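Local coordinates for protein sulfhydryl oxidase 1 (Homo sapiens, PDB 3LLK) that probably catalyses the FAD-dependent oxidation of thiols to disulfides with reduction of molecular oxygen, as other sulfhydryl oxidases do, at residues A[34-39]-A[78-83]; A[70-75]-A[84-89]; A[113-118]-A[208-213]. All blocks are in the same frame, centred on the assembly; numbering follows the deposited sequence.

Interaction 1 of 3, residues A[34-39]-A[78-83]; sequences FPVLEG and RNKIPY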
loop_
_atom_site.group_PDB
_atom_site.type_symbol
_atom_site.label_atom_id
_atom_site.label_comp_id
_atom_site.label_asym_id
_atom_site.label_seq_id
_atom_site.Cartn_x
_atom_site.Cartn_y
_atom_site.Cartn_z
ATOM N N PHE A 34 2.031 13.829 13.438
ATOM C CA PHE A 34 2.889 15.003 13.363
ATOM C C PHE A 34 2.101 16.305 13.476
ATOM O O PHE A 34 1.335 16.647 12.578
ATOM C CB PHE A 34 3.656 14.972 12.042
ATOM C CG PHE A 34 4.417 13.697 11.818
ATOM C CD1 PHE A 34 5.719 13.551 12.291
ATOM C CD2 PHE A 34 3.823 12.622 11.162
ATOM C CE1 PHE A 34 6.419 12.349 12.111
ATOM C CE2 PHE A 34 4.513 11.418 10.978
ATOM C CZ PHE A 34 5.811 11.284 11.453
ATOM N N PRO A 35 2.300 17.060 14.574
ATOM C CA PRO A 35 1.595 18.334 14.792
ATOM C C PRO A 35 1.790 19.272 13.613
ATOM O O PRO A 35 0.918 20.081 13.296
ATOM C CB PRO A 35 2.244 18.896 16.066
ATOM C CG PRO A 35 2.811 17.680 16.749
ATOM C CD PRO A 35 3.321 16.835 15.613
ATOM N N VAL A 36 2.945 19.173 12.969
ATOM C CA VAL A 36 3.230 20.031 11.826
ATOM C C VAL A 36 3.863 19.223 10.704
ATOM O O VAL A 36 4.769 18.424 10.936
ATOM C CB VAL A 36 4.183 21.198 12.221
ATOM C CG1 VAL A 36 4.684 21.924 10.973
ATOM C CG2 VAL A 36 3.460 22.172 13.141
ATOM N N LEU A 37 3.361 19.432 9.493
ATOM C CA LEU A 37 3.847 18.760 8.295
ATOM C C LEU A 37 4.723 19.773 7.550
ATOM O O LEU A 37 4.239 20.823 7.111
ATOM C CB LEU A 37 2.658 18.357 7.423
ATOM C CG LEU A 37 1.582 17.517 8.112
ATOM C CD1 LEU A 37 0.303 17.511 7.278
ATOM C CD2 LEU A 37 2.101 16.111 8.328
ATOM N N GLU A 38 6.004 19.458 7.401
ATOM C CA GLU A 38 6.926 20.378 6.743
ATOM C C GLU A 38 8.110 19.656 6.126
ATOM O O GLU A 38 8.264 18.436 6.274
ATOM C CB GLU A 38 7.450 21.389 7.765
ATOM C CG GLU A 38 8.328 20.733 8.820
ATOM C CD GLU A 38 8.661 21.650 9.986
ATOM O OE1 GLU A 38 9.024 22.821 9.744
ATOM O OE2 GLU A 38 8.570 21.186 11.145
ATOM N N GLY A 39 8.954 20.428 5.446
ATOM C CA GLY A 39 10.132 19.869 4.810
ATOM C C GLY A 39 9.823 18.712 3.879
ATOM O O GLY A 39 8.812 18.722 3.168
ATOM N N ARG A 78 2.690 27.598 1.305
ATOM C CA ARG A 78 3.532 27.561 2.501
ATOM C C ARG A 78 4.429 26.325 2.547
ATOM O O ARG A 78 4.235 25.368 1.802
ATOM C CB ARG A 78 2.662 27.583 3.759
ATOM C CG ARG A 78 1.883 28.864 3.976
ATOM C CD ARG A 78 0.983 28.729 5.196
ATOM N NE ARG A 78 0.299 29.975 5.541
ATOM C CZ ARG A 78 -0.690 30.063 6.427
ATOM N NH1 ARG A 78 -1.119 28.976 7.060
ATOM N NH2 ARG A 78 -1.250 31.238 6.687
ATOM N N ASN A 79 5.415 26.351 3.434
ATOM C CA ASN A 79 6.330 25.231 3.576
ATOM C C ASN A 79 5.891 24.387 4.770
ATOM O O ASN A 79 6.273 23.226 4.897
ATOM C CB ASN A 79 7.759 25.745 3.787
ATOM C CG ASN A 79 8.811 24.653 3.634
ATOM O OD1 ASN A 79 8.939 23.759 4.480
ATOM N ND2 ASN A 79 9.574 24.723 2.546
ATOM N N LYS A 80 5.077 24.977 5.638
ATOM C CA LYS A 80 4.597 24.280 6.827
ATOM C C LYS A 80 3.078 24.246 6.856
ATOM O O LYS A 80 2.417 25.266 6.638
ATOM C CB LYS A 80 5.119 24.975 8.087
ATOM C CG LYS A 80 6.636 25.057 8.163
ATOM C CD LYS A 80 7.108 26.047 9.226
ATOM C CE LYS A 80 6.859 25.555 10.649
ATOM N NZ LYS A 80 5.418 25.413 10.961
ATOM N N ILE A 81 2.527 23.067 7.126
ATOM C CA ILE A 81 1.081 22.889 7.195
ATOM C C ILE A 81 0.724 22.231 8.521
ATOM O O ILE A 81 1.065 21.073 8.752
ATOM C CB ILE A 81 0.562 21.983 6.049
ATOM C CG1 ILE A 81 0.779 22.665 4.695
ATOM C CG2 ILE A 81 -0.913 21.663 6.264
ATOM C CD1 ILE A 81 0.313 21.846 3.504
ATOM N N PRO A 82 0.060 22.972 9.425
ATOM C CA PRO A 82 -0.313 22.377 10.712
ATOM C C PRO A 82 -1.271 21.215 10.465
ATOM O O PRO A 82 -2.167 21.303 9.612
ATOM C CB PRO A 82 -1.003 23.530 11.443
ATOM C CG PRO A 82 -0.344 24.748 10.883
ATOM C CD PRO A 82 -0.247 24.412 9.401
ATOM N N TYR A 83 -1.105 20.124 11.198
ATOM C CA TYR A 83 -2.010 19.011 10.982
ATOM C C TYR A 83 -3.456 19.445 11.221
ATOM O O TYR A 83 -4.369 19.015 10.505
ATOM C CB TYR A 83 -1.686 17.829 11.892
ATOM C CG TYR A 83 -2.589 16.672 11.599
ATOM C CD1 TYR A 83 -2.466 15.957 10.401
ATOM C CD2 TYR A 83 -3.641 16.350 12.458
ATOM C CE1 TYR A 83 -3.373 14.956 10.066
ATOM C CE2 TYR A 83 -4.557 15.352 12.131
ATOM C CZ TYR A 83 -4.420 14.662 10.933
ATOM O OH TYR A 83 -5.342 13.703 10.593
HETATM O O HOH W 1 9.914 23.853 7.637
#
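Tyr-83 turns the edge of its ring to Leu-37, whose CD1 sits near the ring plane, 4.5 Å from Tyr-83 CD1, while Phe-34 O approaches the same ring obliquely and lies 3.3 Å from Tyr-83 CB. With CG anti to the backbone N (chi1 -177°), the ring leads away from the ribbon, and its hydroxyl bonds to the carbonyl of Leu-27. The backbone supplies the main grip. Leu-37 and Ile-81 form a hydrogen-bonded antiparallel pair: Leu-37 N reaches Ile-81 O at 2.9 Å from above the carbonyl plane, and Ile-81 N meets Leu-37 O at 2.8 Å in that plane. A nearly straight third bond, 174° at the hydrogen, runs from Tyr-83 N to Pro-35 O over 2.9 Å. Together they make a two-stranded antiparallel ribbon, but not a hairpin, since helices 39-55 and 60-75 separate its strands in the chain. Pro-82 suits its place opposite Val-36, a non-hydrogen-bonded pair where no N-H is needed; it also stands at the N-cap position, right before helix 83-92. Leu-37 and Ile-81, branched and apolar, share the buried face and rest on Leu-45 and Leu-42 of helix 39-55. The other face carries Val-36, Glu-38, Lys-80 and Pro-82. Glu-38 and Lys-80 run alongside each other in the same direction, yet Glu-38 OE1 stays 4.6 Å from Lys-80 NZ; the bent lysine chain takes its amine to Val-36 CG1 instead. At the end of the ribbon a water donates weakly to Asn-79 OD1, which also accepts a weak bond from Gly-39 N.

Interaction 2 of 3, residues A[70-75]-A[84-89]; sequences NEWLKR and SFFKTA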
loop_
_atom_site.group_PDB
_atom_site.type_symbol
_atom_site.label_atom_id
_atom_site.label_comp_id
_atom_site.label_asym_id
_atom_site.label_seq_id
_atom_site.Cartn_x
_atom_site.Cartn_y
_atom_site.Cartn_z
ATOM N N ASN A 70 -5.909 16.362 -2.983
ATOM C CA ASN A 70 -4.696 16.550 -3.766
ATOM C C ASN A 70 -4.569 18.019 -4.181
ATOM O O ASN A 70 -3.514 18.634 -4.006
ATOM C CB ASN A 70 -4.730 15.668 -5.017
ATOM C CG ASN A 70 -3.393 15.621 -5.733
ATOM O OD1 ASN A 70 -3.336 15.456 -6.951
ATOM N ND2 ASN A 70 -2.313 15.751 -4.980
ATOM N N GLU A 71 -5.652 18.572 -4.726
ATOM C CA GLU A 71 -5.660 19.965 -5.176
ATOM C C GLU A 71 -5.498 20.957 -4.025
ATOM O O GLU A 71 -4.829 21.983 -4.167
ATOM C CB GLU A 71 -6.948 20.262 -5.953
ATOM C CG GLU A 71 -6.988 19.598 -7.318
ATOM C CD GLU A 71 -5.696 19.805 -8.099
ATOM O OE1 GLU A 71 -5.246 20.967 -8.217
ATOM O OE2 GLU A 71 -5.127 18.811 -8.598
ATOM N N TRP A 72 -6.104 20.649 -2.883
ATOM C CA TRP A 72 -5.972 21.523 -1.726
ATOM C C TRP A 72 -4.496 21.597 -1.323
ATOM O O TRP A 72 -3.979 22.671 -1.014
ATOM C CB TRP A 72 -6.784 20.987 -0.551
ATOM C CG TRP A 72 -6.676 21.852 0.663
ATOM C CD1 TRP A 72 -7.393 22.984 0.932
ATOM C CD2 TRP A 72 -5.778 21.671 1.767
ATOM N NE1 TRP A 72 -7.001 23.517 2.138
ATOM C CE2 TRP A 72 -6.009 22.733 2.671
ATOM C CE3 TRP A 72 -4.798 20.717 2.079
ATOM C CZ2 TRP A 72 -5.295 22.869 3.870
ATOM C CZ3 TRP A 72 -4.086 20.852 3.273
ATOM C CH2 TRP A 72 -4.341 21.921 4.153
ATOM N N LEU A 73 -3.828 20.446 -1.317
ATOM C CA LEU A 73 -2.411 20.377 -0.959
ATOM C C LEU A 73 -1.560 21.173 -1.939
ATOM O O LEU A 73 -0.665 21.919 -1.531
ATOM C CB LEU A 73 -1.926 18.924 -0.946
ATOM C CG LEU A 73 -2.317 18.068 0.258
ATOM C CD1 LEU A 73 -1.907 16.617 0.026
ATOM C CD2 LEU A 73 -1.638 18.624 1.502
ATOM N N LYS A 74 -1.839 20.996 -3.229
ATOM C CA LYS A 74 -1.105 21.688 -4.280
ATOM C C LYS A 74 -1.215 23.202 -4.149
ATOM O O LYS A 74 -0.293 23.925 -4.511
ATOM C CB LYS A 74 -1.609 21.240 -5.658
ATOM C CG LYS A 74 -1.115 19.854 -6.069
ATOM C CD LYS A 74 -1.904 19.276 -7.237
ATOM C CE LYS A 74 -1.802 20.139 -8.479
ATOM N NZ LYS A 74 -2.667 19.624 -9.580
ATOM N N ARG A 75 -2.336 23.683 -3.622
ATOM C CA ARG A 75 -2.531 25.117 -3.450
ATOM C C ARG A 75 -1.784 25.708 -2.257
ATOM O O ARG A 75 -1.408 26.877 -2.287
ATOM C CB ARG A 75 -4.018 25.446 -3.332
ATOM C CG ARG A 75 -4.716 25.548 -4.666
ATOM C CD ARG A 75 -6.185 25.796 -4.467
ATOM N NE ARG A 75 -6.827 24.645 -3.844
ATOM C CZ ARG A 75 -8.043 24.672 -3.313
ATOM N NH1 ARG A 75 -8.748 25.796 -3.327
ATOM N NH2 ARG A 75 -8.554 23.578 -2.770
ATOM N N SER A 84 -3.667 20.297 12.220
ATOM C CA SER A 84 -5.023 20.755 12.528
ATOM C C SER A 84 -5.658 21.396 11.293
ATOM O O SER A 84 -6.856 21.253 11.054
ATOM C CB SER A 84 -5.010 21.743 13.713
ATOM O OG SER A 84 -4.110 22.817 13.503
ATOM N N PHE A 85 -4.840 22.086 10.509
ATOM C CA PHE A 85 -5.290 22.739 9.287
ATOM C C PHE A 85 -5.639 21.684 8.227
ATOM O O PHE A 85 -6.583 21.852 7.460
ATOM C CB PHE A 85 -4.182 23.663 8.776
ATOM C CG PHE A 85 -4.617 24.590 7.679
ATOM C CD1 PHE A 85 -5.800 25.319 7.791
ATOM C CD2 PHE A 85 -3.831 24.759 6.545
ATOM C CE1 PHE A 85 -6.194 26.210 6.786
ATOM C CE2 PHE A 85 -4.215 25.648 5.534
ATOM C CZ PHE A 85 -5.395 26.372 5.655
ATOM N N PHE A 86 -4.865 20.602 8.187
ATOM C CA PHE A 86 -5.110 19.509 7.247
ATOM C C PHE A 86 -6.384 18.760 7.668
ATOM O O PHE A 86 -7.159 18.321 6.824
ATOM C CB PHE A 86 -3.915 18.551 7.246
ATOM C CG PHE A 86 -4.017 17.419 6.240
ATOM C CD1 PHE A 86 -3.999 17.677 4.876
ATOM C CD2 PHE A 86 -4.066 16.093 6.668
ATOM C CE1 PHE A 86 -4.017 16.631 3.940
ATOM C CE2 PHE A 86 -4.086 15.034 5.746
ATOM C CZ PHE A 86 -4.059 15.308 4.377
ATOM N N LYS A 87 -6.595 18.618 8.976
ATOM C CA LYS A 87 -7.780 17.929 9.499
ATOM C C LYS A 87 -9.048 18.676 9.094
ATOM O O LYS A 87 -10.084 18.064 8.798
ATOM C CB LYS A 87 -7.732 17.839 11.025
ATOM C CG LYS A 87 -9.031 17.345 11.663
ATOM C CD LYS A 87 -8.896 17.207 13.170
ATOM C CE LYS A 87 -10.210 16.815 13.804
ATOM N NZ LYS A 87 -11.251 17.854 13.543
ATOM N N THR A 88 -8.964 20.003 9.115
ATOM C CA THR A 88 -10.091 20.838 8.741
ATOM C C THR A 88 -10.420 20.622 7.267
ATOM O O THR A 88 -11.593 20.580 6.895
ATOM C CB THR A 88 -9.784 22.325 9.011
ATOM O OG1 THR A 88 -9.594 22.514 10.422
ATOM C CG2 THR A 88 -10.927 23.209 8.545
ATOM N N ALA A 89 -9.388 20.463 6.437
ATOM C CA ALA A 89 -9.580 20.238 5.009
ATOM C C ALA A 89 -10.249 18.882 4.757
ATOM O O ALA A 89 -11.076 18.743 3.853
ATOM C CB ALA A 89 -8.235 20.311 4.279
#
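Trp-72 pushes its indole between three side chains of helix 83-92, each of which meets it differently. Ala-89 lies over one face: its CB is 3.8 Å from the centroid of the six-membered ring of Trp-72 and nearly on the normal, a CH-pi contact that a small methyl can make without holding the indole off. Phe-85 offers a face of its own ring, above which Trp-72 CZ2 stands 3.4 Å from Phe-85 CE2; with the planes inclined at 58°, the two rings meet obliquely. Phe-86 instead presents an edge, Trp-72 CZ3 lying near its plane at 3.6 Å from Phe-86 CD1. The indole reaches this far because Trp-72 CG is anti to the backbone N (chi1 180°), which swings the ring system out across the interface. Beside it, Leu-73 sends CD2 to within 3.9 Å of Phe-86 CE1, the two side chains crossing at a slant. The helix segments run roughly antiparallel, at 143°, and their axes come no closer than 11.4 Å, a spacing bridged by these large aromatic groups. Leu-73 also packs on Val-49 of helix 39-55, and Phe-86 on Leu-27 of helix 16-30, which ties the pair into the helical bundle. With no hydrogen bond across the segments, cohesion rests on shape complementarity, dispersion and exclusion of water round Trp-72, Leu-73, Phe-86 and Ala-89, while Phe-85 closes the solvent side.

Interaction 3 of 3, residues A[113-118]-A[208-213]; sequences PHFRGF and SEDPQF. With FAD (flavin-adenine dinucleotide), chain D.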
loop_
_atom_site.group_PDB
_atom_site.type_symbol
_atom_site.label_atom_id
_atom_site.label_comp_id
_atom_site.label_asym_id
_atom_site.label_seq_id
_atom_site.Cartn_x
_atom_site.Cartn_y
_atom_site.Cartn_z
ATOM N N PRO A 113 -6.937 -8.480 17.562
ATOM C CA PRO A 113 -6.747 -7.051 17.296
ATOM C C PRO A 113 -5.323 -6.598 16.977
ATOM O O PRO A 113 -5.122 -5.766 16.090
ATOM C CB PRO A 113 -7.295 -6.398 18.563
ATOM C CG PRO A 113 -8.435 -7.321 18.922
ATOM C CD PRO A 113 -7.797 -8.682 18.746
ATOM N N HIS A 114 -4.337 -7.128 17.692
ATOM C CA HIS A 114 -2.958 -6.727 17.448
ATOM C C HIS A 114 -2.321 -7.376 16.210
ATOM O O HIS A 114 -1.226 -6.994 15.805
ATOM C CB HIS A 114 -2.093 -7.005 18.686
ATOM C CG HIS A 114 -2.149 -8.421 19.165
ATOM N ND1 HIS A 114 -3.168 -8.900 19.958
ATOM C CD2 HIS A 114 -1.321 -9.471 18.944
ATOM C CE1 HIS A 114 -2.966 -10.182 20.206
ATOM N NE2 HIS A 114 -1.852 -10.553 19.603
ATOM N N PHE A 115 -2.999 -8.353 15.616
ATOM C CA PHE A 115 -2.474 -9.023 14.424
ATOM C C PHE A 115 -2.997 -8.357 13.155
ATOM O O PHE A 115 -4.115 -7.829 13.126
ATOM C CB PHE A 115 -2.892 -10.499 14.378
ATOM C CG PHE A 115 -2.178 -11.381 15.366
ATOM C CD1 PHE A 115 -2.875 -12.380 16.046
ATOM C CD2 PHE A 115 -0.814 -11.238 15.604
ATOM C CE1 PHE A 115 -2.224 -13.223 16.949
ATOM C CE2 PHE A 115 -0.155 -12.075 16.503
ATOM C CZ PHE A 115 -0.861 -13.068 17.177
ATOM N N ARG A 116 -2.173 -8.384 12.112
ATOM C CA ARG A 116 -2.545 -7.845 10.818
ATOM C C ARG A 116 -3.107 -6.429 10.888
ATOM O O ARG A 116 -2.500 -5.535 11.470
ATOM C CB ARG A 116 -3.557 -8.804 10.180
ATOM C CG ARG A 116 -3.126 -10.276 10.294
ATOM C CD ARG A 116 -4.050 -11.223 9.548
ATOM N NE ARG A 116 -3.816 -11.175 8.105
ATOM C CZ ARG A 116 -4.771 -11.241 7.183
ATOM N NH1 ARG A 116 -6.042 -11.359 7.552
ATOM N NH2 ARG A 116 -4.455 -11.184 5.891
ATOM N N GLY A 117 -4.261 -6.216 10.270
ATOM C CA GLY A 117 -4.848 -4.890 10.300
ATOM C C GLY A 117 -4.236 -3.901 9.321
ATOM O O GLY A 117 -3.964 -4.233 8.171
ATOM N N PHE A 118 -4.005 -2.679 9.785
ATOM C CA PHE A 118 -3.467 -1.636 8.930
ATOM C C PHE A 118 -2.234 -2.036 8.116
ATOM O O PHE A 118 -2.196 -1.791 6.921
ATOM C CB PHE A 118 -3.146 -0.374 9.746
ATOM C CG PHE A 118 -2.542 0.732 8.927
ATOM C CD1 PHE A 118 -3.270 1.331 7.894
ATOM C CD2 PHE A 118 -1.236 1.152 9.159
ATOM C CE1 PHE A 118 -2.704 2.331 7.106
ATOM C CE2 PHE A 118 -0.656 2.149 8.376
ATOM C CZ PHE A 118 -1.392 2.741 7.347
ATOM N N SER A 208 5.297 -13.137 16.571
ATOM C CA SER A 208 4.347 -12.092 16.178
ATOM C C SER A 208 3.447 -12.461 14.995
ATOM O O SER A 208 2.633 -11.654 14.545
ATOM C CB SER A 208 5.108 -10.815 15.827
ATOM O OG SER A 208 5.960 -11.027 14.712
ATOM N N GLU A 209 3.590 -13.682 14.500
ATOM C CA GLU A 209 2.802 -14.153 13.366
ATOM C C GLU A 209 1.377 -14.536 13.768
ATOM O O GLU A 209 1.171 -15.258 14.740
ATOM C CB GLU A 209 3.503 -15.364 12.747
ATOM C CG GLU A 209 2.826 -15.958 11.531
ATOM C CD GLU A 209 3.547 -17.206 11.054
ATOM O OE1 GLU A 209 3.532 -18.218 11.794
ATOM O OE2 GLU A 209 4.144 -17.169 9.955
ATOM N N ASP A 210 0.393 -14.041 13.027
ATOM C CA ASP A 210 -1.003 -14.381 13.303
ATOM C C ASP A 210 -1.129 -15.878 12.992
ATOM O O ASP A 210 -0.961 -16.297 11.849
ATOM C CB ASP A 210 -1.932 -13.561 12.394
ATOM C CG ASP A 210 -3.400 -13.682 12.784
ATOM O OD1 ASP A 210 -4.156 -12.717 12.539
ATOM O OD2 ASP A 210 -3.799 -14.735 13.324
ATOM N N PRO A 211 -1.418 -16.705 14.011
ATOM C CA PRO A 211 -1.547 -18.151 13.794
ATOM C C PRO A 211 -2.505 -18.539 12.676
ATOM O O PRO A 211 -2.298 -19.542 11.983
ATOM C CB PRO A 211 -2.017 -18.661 15.153
ATOM C CG PRO A 211 -1.377 -17.698 16.115
ATOM C CD PRO A 211 -1.640 -16.369 15.430
ATOM N N GLN A 212 -3.545 -17.737 12.486
ATOM C CA GLN A 212 -4.540 -18.030 11.465
ATOM C C GLN A 212 -4.118 -17.625 10.058
ATOM O O GLN A 212 -4.777 -17.975 9.085
ATOM C CB GLN A 212 -5.863 -17.354 11.837
ATOM C CG GLN A 212 -7.051 -18.309 11.916
ATOM C CD GLN A 212 -6.703 -19.631 12.589
ATOM O OE1 GLN A 212 -6.201 -19.661 13.713
ATOM N NE2 GLN A 212 -6.969 -20.728 11.897
ATOM N N PHE A 213 -3.014 -16.894 9.950
ATOM C CA PHE A 213 -2.516 -16.449 8.651
ATOM C C PHE A 213 -0.994 -16.571 8.594
ATOM O O PHE A 213 -0.275 -15.572 8.612
ATOM C CB PHE A 213 -2.948 -15.002 8.416
ATOM C CG PHE A 213 -4.437 -14.832 8.321
ATOM C CD1 PHE A 213 -5.100 -15.044 7.111
ATOM C CD2 PHE A 213 -5.184 -14.514 9.450
ATOM C CE1 PHE A 213 -6.485 -14.945 7.026
ATOM C CE2 PHE A 213 -6.577 -14.411 9.375
ATOM C CZ PHE A 213 -7.226 -14.630 8.156
HETATM P PA FAD D . 0.810 -8.986 4.960
HETATM O O1A FAD D . 0.399 -7.699 5.586
HETATM O O2A FAD D . 2.231 -9.405 4.822
HETATM O O5B FAD D . 0.162 -9.137 3.540
HETATM C C5B FAD D . -1.016 -8.469 3.084
HETATM C C4B FAD D . -1.578 -9.456 2.094
HETATM O O4B FAD D . -0.958 -9.109 0.826
HETATM C C3B FAD D . -1.729 -10.985 2.247
HETATM O O3B FAD D . -2.848 -11.431 3.011
HETATM C C2B FAD D . -1.670 -11.386 0.843
HETATM O O2B FAD D . -2.894 -11.412 0.175
HETATM C C1B FAD D . -0.771 -10.354 0.144
HETATM N N9A FAD D . 0.627 -10.613 0.003
HETATM C C8A FAD D . 1.545 -11.392 0.757
HETATM N N7A FAD D . 2.758 -11.436 0.314
HETATM C C5A FAD D . 2.676 -10.648 -0.827
HETATM C C6A FAD D . 3.665 -10.343 -1.782
HETATM N N6A FAD D . 4.914 -10.826 -1.730
HETATM N N1A FAD D . 3.353 -9.550 -2.869
HETATM C C2A FAD D . 2.094 -9.089 -3.114
HETATM N N3A FAD D . 1.102 -9.391 -2.169
HETATM C C4A FAD D . 1.458 -10.182 -1.032
HETATM N N1 FAD D . 6.439 -6.291 10.695
HETATM C C2 FAD D . 7.377 -6.754 11.593
HETATM O O2 FAD D . 6.947 -7.381 12.575
HETATM N N3 FAD D . 8.663 -6.430 11.181
HETATM C C4 FAD D . 9.063 -5.723 10.020
HETATM O O4 FAD D . 10.297 -5.471 9.817
HETATM C C4X FAD D . 8.047 -5.301 9.187
HETATM N N5 FAD D . 8.335 -4.487 8.044
HETATM C C5X FAD D . 7.338 -3.918 7.207
HETATM C C6 FAD D . 7.747 -3.041 6.183
HETATM C C7 FAD D . 6.745 -2.494 5.333
HETATM C C7M FAD D . 7.263 -1.549 4.248
HETATM C C8 FAD D . 5.366 -2.819 5.503
HETATM C C8M FAD D . 4.166 -2.375 4.691
HETATM C C9 FAD D . 4.998 -3.664 6.550
HETATM C C9A FAD D . 5.913 -4.222 7.480
HETATM N N10 FAD D . 5.760 -5.143 8.638
HETATM C C10 FAD D . 6.691 -5.597 9.535
HETATM C "C1'" FAD D . 4.466 -5.732 8.778
HETATM C "C2'" FAD D . 4.190 -7.033 8.088
HETATM O "O2'" FAD D . 4.829 -7.066 6.787
HETATM C "C3'" FAD D . 2.762 -7.442 7.892
HETATM O "O3'" FAD D . 2.050 -6.410 7.220
HETATM C "C4'" FAD D . 1.950 -7.965 9.065
HETATM O "O4'" FAD D . 2.756 -8.853 9.896
HETATM C "C5'" FAD D . 0.635 -8.556 8.790
HETATM O "O5'" FAD D . 0.867 -9.744 8.029
HETATM P P FAD D . -0.212 -10.501 7.208
HETATM O O1P FAD D . 0.123 -11.906 7.443
HETATM O O2P FAD D . -1.601 -10.109 7.566
HETATM O O3P FAD D . -0.015 -10.166 5.645
#
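Two irregular loops meet with Phe-115 CA and Asp-210 CA 5.7 Å apart, where the second loop enters a type I beta turn from Asp-210 to Phe-213. No hydrogen bond joins them, and side chains make the contact. The Phe-115 ring lies flat beneath the start of the turn: Asp-210 CA is 3.7 Å from its centroid and almost on the normal, a CH-pi contact, and His-114 NE2 comes over the opposite face, toward the rim. Pro-211 CD closes on Phe-115 CE1 at 3.5 Å, its rigid ring crossing the aromatic side chain at about a right angle. Asp-210 suits the first position of the turn because its OD2 accepts from Gln-212 N at 3.1 Å, an Asx turn, and it takes a further bond from Ser-111 OG. Arg-116 and Phe-213 belong to the FAD pocket, in the helical fold of the Erv/ALR sulfhydryl oxidases. The guanidinium lies flat on the Phe-213 ring, planes 17° apart and Arg-116 CZ 3.8 Å from the ring centroid, so that stacking and cation-pi attraction act together. Its edge is thereby left to polar partners. Arg-116 NE donates to FAD O2P in a somewhat bent bond (147°) whose very short 2.5 Å is doubtful in exact value; the chain's bend at chi3 (76°) turns NE toward the phosphate. NH1 bonds to the carbonyl of Gln-109 and NH2, weakly, to that of Gly-107; these bonds and the phenyl face would fix the rotation of the group. Its positive charge probably offsets the negative phosphate, while Asp-210 OD1, 3.3 Å from Arg-116 CD, is too far from Arg-116 NE (4.7 Å) for a salt bridge, though its charge may still favour the cation. Trp-123, His-196 and Asn-200 hold FAD by further hydrogen bonds.

Interactions 1 and 2 are neighbours that share continuous chain: strand 80-82 lies between helices 60-75 and 83-92, and the two contacts touch where Ile-81 CG2 packs 4.0 Å from Trp-72 CH2. Interaction 1 is largely a surface contact, held by backbone bonds, with one partly polar, solvent-facing side and one apolar side turned to the helices, whereas interaction 2 is buried and wholly apolar. Interaction 3 lies apart, its centre about 33 Å from the centres of both others. There, partly buried loops meet through aromatic faces and a cation, in keeping with a cofactor phosphate close by. Interactions 1 and 2 thus join elements of the helical scaffold, while interaction 3 contributes two residues to the FAD pocket.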